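Local atomic coordinates of phosphoribosylaminoimidazole-succinocarboxamide synthase (Ehrlichia chaffeensis str. Arkansas, PDB entry 3KRE), a protein that catalyses the ATP-dependent joining of L-aspartate to 5-amino-1-(5-phospho-D-ribosyl)imidazole-4-carboxylate, which yields SAICAR in de novo purine biosynthesis. Residues A[120-123]-A[124-128]; A[155-158]-A[159-163]. All coordinates share one frame; numbering follows the deposited sequence. Where two conformers were deposited one is given.

Contact 1 of 2, residues A[120-123]-A[124-128]; sequences GNFS and KRFQI
F122 and F126 meet one turn apart on the short helix 120-126. CD2 of F126 sits over the centre of the F122 ring. The two ring planes are inclined at 49°, and the nearest carbons, F122 CE1 and F126 CE2, are 3.5 Å apart. With CG of F122 opposite the backbone N (chi1 -177°), the ring is carried toward F126. CD1 of I128 comes to 4.1 Å from F122 CE2. This is the tight part. F122 is buried, touches I138 of strand 133-143 and makes an edge-to-face pair with F134. Beyond F126 the chain turns in a Schellman motif. Q127 takes positive phi, and I128 N donates to S123 O at 3.0 Å. A weak bond from Q127 N to K124 O closes the inner loop. S123, also buried, is hydrogen-bonded through OG to D130. N121 and K124 form the solvent side. There K124 bends at its last two torsions and hydrogen-bonds through NZ to N121 OD1 at 2.8 Å, with NZ tilted out of the carbonyl plane. R125 is exposed too, but it takes another course. Its CG lies 3.2 Å from N121 O, and the extended chain then turns back toward the rings. One face of its guanidinium lies against F126 CE2, and NH2 forms a salt bridge with E140 of strand 133-143.

Contact 2 of 2, residues A[155-158]-A[159-163]; sequences EGHI and LSFQW
W163 folds back against the last turn of helix 155-160 and touches I158 and H157. Its CB points toward the helix and lies 3.9 Å from I158 O, with I158 CG2 a little farther off. The CG is anti to the carbonyl carbon (chi1 -62°), and this turns the indole along the helix end. W163 CE3 comes next, 4.0 Å from both CA and CG1 of I158. CZ3 has moved on to the imidazole, near H157 CD2. W163 CH2, at the far end, is 3.6 Å from H157 NE2. The indole thus runs from an aliphatic neighbour to an aromatic one. It meets the imidazole obliquely, with planes at 34°. F161 CB lies over one face of the indole, toward its rim, and the W163 ring also stacks with Y143. H157 has a second ring partner in F161. Their planes differ by 19°, but one ring is displaced so far that little of it lies over the other. The closest atoms are H157 CD2 and F161 CD1, at 3.4 Å. NE2 of H157 stands above the F161 ring, offset toward its rim. I158 is the buried residue here and also touches F141 and I110. Away from the rings, L159 rests on L169 of helix 166-189, and E155 forms a salt bridge with K173. The backbone marks the helix end. F161 N donates to H157 O at 2.9 Å. Q162 has positive phi, and its N makes a weak bond to L159 O. W163 N reaches I158 O at 3.1 Å. This is a Schellman motif, here with an aromatic cluster of H157, F161 and W163 beside it.

Each contact spans a whole short helix, 120-126 or 155-160, and the turn that follows it. Their centres are 25 Å apart, and their nearest atoms are about 12 Å apart. Both close with a Schellman motif, and both touch strand 133-143, which follows the first helix in the chain and precedes the second. Contact 1 is partly buried, with F122 and S123 enclosed. Contact 2 is a surface contact in which I158 alone is buried. Besides its phenylalanine pair, contact 1 has the K124-N121 side-chain hydrogen bond. Contact 2 has no side-chain hydrogen bond across its segments and packs three rings and I158. Charged side chains tie each to a different element: R125 to strand 133-143, E155 to helix 166-189.

Contact 1 of 2, residues A[120-123]-A[124-128]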
# COMPACT_ATOMS: atom_id res chain seq x y z
N GLY A 120 10.57 -5.81 -9.71
CA GLY A 120 11.40 -5.13 -8.72
C GLY A 120 12.61 -5.93 -8.27
O GLY A 120 13.30 -6.54 -9.08
N ASN A 121 12.85 -5.93 -6.97
CA ASN A 121 14.01 -6.58 -6.38
C ASN A 121 13.86 -8.11 -6.36
O ASN A 121 14.85 -8.83 -6.28
CB ASN A 121 14.20 -6.06 -4.96
CG ASN A 121 14.78 -4.63 -4.92
OD1 ASN A 121 15.37 -4.17 -5.88
ND2 ASN A 121 14.59 -3.94 -3.80
N PHE A 122 12.62 -8.60 -6.44
CA PHE A 122 12.38 -10.04 -6.56
C PHE A 122 13.00 -10.52 -7.86
O PHE A 122 13.79 -11.47 -7.87
CB PHE A 122 10.87 -10.36 -6.52
CG PHE A 122 10.57 -11.82 -6.57
CD1 PHE A 122 10.28 -12.54 -5.40
CD2 PHE A 122 10.59 -12.50 -7.77
CE1 PHE A 122 10.03 -13.89 -5.45
CE2 PHE A 122 10.38 -13.85 -7.82
CZ PHE A 122 10.07 -14.55 -6.65
N SER A 123 12.64 -9.88 -8.97
CA SER A 123 13.21 -10.23 -10.27
C SER A 123 14.70 -10.20 -10.24
O SER A 123 15.34 -11.11 -10.77
CB SER A 123 12.78 -9.25 -11.34
OG SER A 123 11.41 -9.29 -11.48
N LYS A 124 15.24 -9.15 -9.62
CA LYS A 124 16.69 -8.95 -9.63
C LYS A 124 17.39 -10.06 -8.83
O LYS A 124 18.34 -10.65 -9.32
CB LYS A 124 17.11 -7.58 -9.09
CG LYS A 124 16.73 -6.36 -9.98
CD LYS A 124 17.10 -5.02 -9.26
CE LYS A 124 16.16 -3.84 -9.60
NZ LYS A 124 15.06 -3.53 -8.58
N ARG A 125 16.91 -10.35 -7.63
CA ARG A 125 17.65 -11.29 -6.76
C ARG A 125 17.50 -12.77 -7.12
O ARG A 125 18.38 -13.58 -6.75
CB ARG A 125 17.35 -11.01 -5.27
CG ARG A 125 16.01 -11.45 -4.77
CD ARG A 125 15.65 -10.74 -3.49
NE ARG A 125 14.51 -11.36 -2.80
CZ ARG A 125 14.59 -12.41 -1.99
NH1 ARG A 125 15.76 -13.01 -1.76
NH2 ARG A 125 13.47 -12.90 -1.45
N PHE A 126 16.45 -13.14 -7.85
CA PHE A 126 16.26 -14.49 -8.35
C PHE A 126 16.59 -14.62 -9.84
O PHE A 126 16.50 -15.71 -10.39
CB PHE A 126 14.83 -14.99 -8.05
CG PHE A 126 14.54 -15.11 -6.59
CD1 PHE A 126 15.18 -16.04 -5.82
CD2 PHE A 126 13.68 -14.21 -5.95
CE1 PHE A 126 14.94 -16.15 -4.45
CE2 PHE A 126 13.45 -14.28 -4.59
CZ PHE A 126 14.08 -15.27 -3.83
N GLN A 127 16.97 -13.49 -10.45
CA GLN A 127 17.25 -13.40 -11.89
C GLN A 127 16.13 -14.08 -12.70
O GLN A 127 16.34 -14.97 -13.53
CB GLN A 127 18.65 -13.92 -12.20
CG GLN A 127 19.75 -12.97 -11.71
CD GLN A 127 19.88 -11.70 -12.55
OE1 GLN A 127 20.45 -11.73 -13.64
NE2 GLN A 127 19.38 -10.58 -12.03
N ILE A 128 14.91 -13.62 -12.42
CA ILE A 128 13.69 -14.05 -13.09
C ILE A 128 13.16 -12.78 -13.79
O ILE A 128 13.15 -11.71 -13.20
CB ILE A 128 12.67 -14.59 -12.05
CG1 ILE A 128 13.07 -16.00 -11.59
CG2 ILE A 128 11.25 -14.60 -12.56
CD1 ILE A 128 12.27 -16.44 -10.36

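Contact 2 of 2, residues A[155-158]-A[159-163]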
# COMPACT_ATOMS: atom_id res chain seq x y z
N GLU A 155 8.76 -15.77 9.09
CA GLU A 155 7.69 -15.93 10.07
C GLU A 155 8.18 -16.16 11.49
O GLU A 155 7.65 -15.57 12.44
CB GLU A 155 6.75 -17.06 9.65
CG GLU A 155 6.06 -16.75 8.33
CD GLU A 155 4.87 -17.68 8.02
OE1 GLU A 155 4.30 -18.29 8.97
OE2 GLU A 155 4.53 -17.78 6.82
N GLY A 156 9.20 -17.00 11.64
CA GLY A 156 9.74 -17.32 12.93
C GLY A 156 10.35 -16.11 13.60
O GLY A 156 10.28 -15.98 14.81
N HIS A 157 10.88 -15.20 12.80
CA HIS A 157 11.42 -13.93 13.29
C HIS A 157 10.28 -13.10 13.85
O HIS A 157 10.34 -12.63 15.01
CB HIS A 157 12.10 -13.20 12.16
CG HIS A 157 12.86 -11.98 12.57
ND1 HIS A 157 14.16 -11.74 12.16
CD2 HIS A 157 12.50 -10.91 13.33
CE1 HIS A 157 14.56 -10.58 12.65
NE2 HIS A 157 13.57 -10.05 13.36
N ILE A 158 9.24 -12.94 13.05
CA ILE A 158 8.05 -12.19 13.47
C ILE A 158 7.52 -12.74 14.78
O ILE A 158 7.24 -11.99 15.69
CB ILE A 158 6.97 -12.21 12.36
CG1 ILE A 158 7.43 -11.41 11.14
CG2 ILE A 158 5.60 -11.71 12.91
CD1 ILE A 158 6.64 -11.73 9.83
N LEU A 159 7.44 -14.06 14.90
CA LEU A 159 6.89 -14.68 16.09
C LEU A 159 7.83 -14.56 17.29
O LEU A 159 7.39 -14.31 18.41
CB LEU A 159 6.58 -16.17 15.84
CG LEU A 159 5.47 -16.49 14.85
CD1 LEU A 159 5.37 -18.00 14.66
CD2 LEU A 159 4.13 -15.91 15.31
N SER A 160 9.12 -14.74 17.05
CA SER A 160 10.12 -14.66 18.13
C SER A 160 10.17 -13.27 18.73
O SER A 160 10.24 -13.11 19.96
CB SER A 160 11.53 -15.01 17.62
OG SER A 160 12.44 -15.11 18.70
N PHE A 161 10.15 -12.28 17.87
CA PHE A 161 10.14 -10.89 18.31
C PHE A 161 8.76 -10.40 18.79
O PHE A 161 8.62 -9.24 19.23
CB PHE A 161 10.72 -9.99 17.22
CG PHE A 161 12.22 -9.98 17.21
CD1 PHE A 161 12.93 -11.04 16.67
CD2 PHE A 161 12.93 -8.90 17.73
CE1 PHE A 161 14.33 -11.03 16.64
CE2 PHE A 161 14.31 -8.87 17.72
CZ PHE A 161 15.02 -9.96 17.18
N GLN A 162 7.77 -11.28 18.72
CA GLN A 162 6.41 -11.04 19.20
C GLN A 162 5.76 -9.82 18.54
O GLN A 162 4.99 -9.11 19.16
CB GLN A 162 6.40 -10.97 20.73
CG GLN A 162 6.80 -12.29 21.36
CD GLN A 162 6.61 -12.31 22.85
OE1 GLN A 162 5.68 -12.94 23.36
NE2 GLN A 162 7.47 -11.61 23.57
N TRP A 163 6.05 -9.61 17.26
CA TRP A 163 5.36 -8.59 16.48
C TRP A 163 3.94 -9.02 16.15
O TRP A 163 3.06 -8.16 16.05
CB TRP A 163 6.11 -8.26 15.22
CG TRP A 163 7.44 -7.72 15.47
CD1 TRP A 163 7.89 -7.05 16.59
CD2 TRP A 163 8.54 -7.77 14.58
NE1 TRP A 163 9.20 -6.71 16.45
CE2 TRP A 163 9.63 -7.12 15.21
CE3 TRP A 163 8.72 -8.29 13.30
CZ2 TRP A 163 10.87 -6.99 14.60
CZ3 TRP A 163 9.96 -8.18 12.69
CH2 TRP A 163 11.02 -7.52 13.34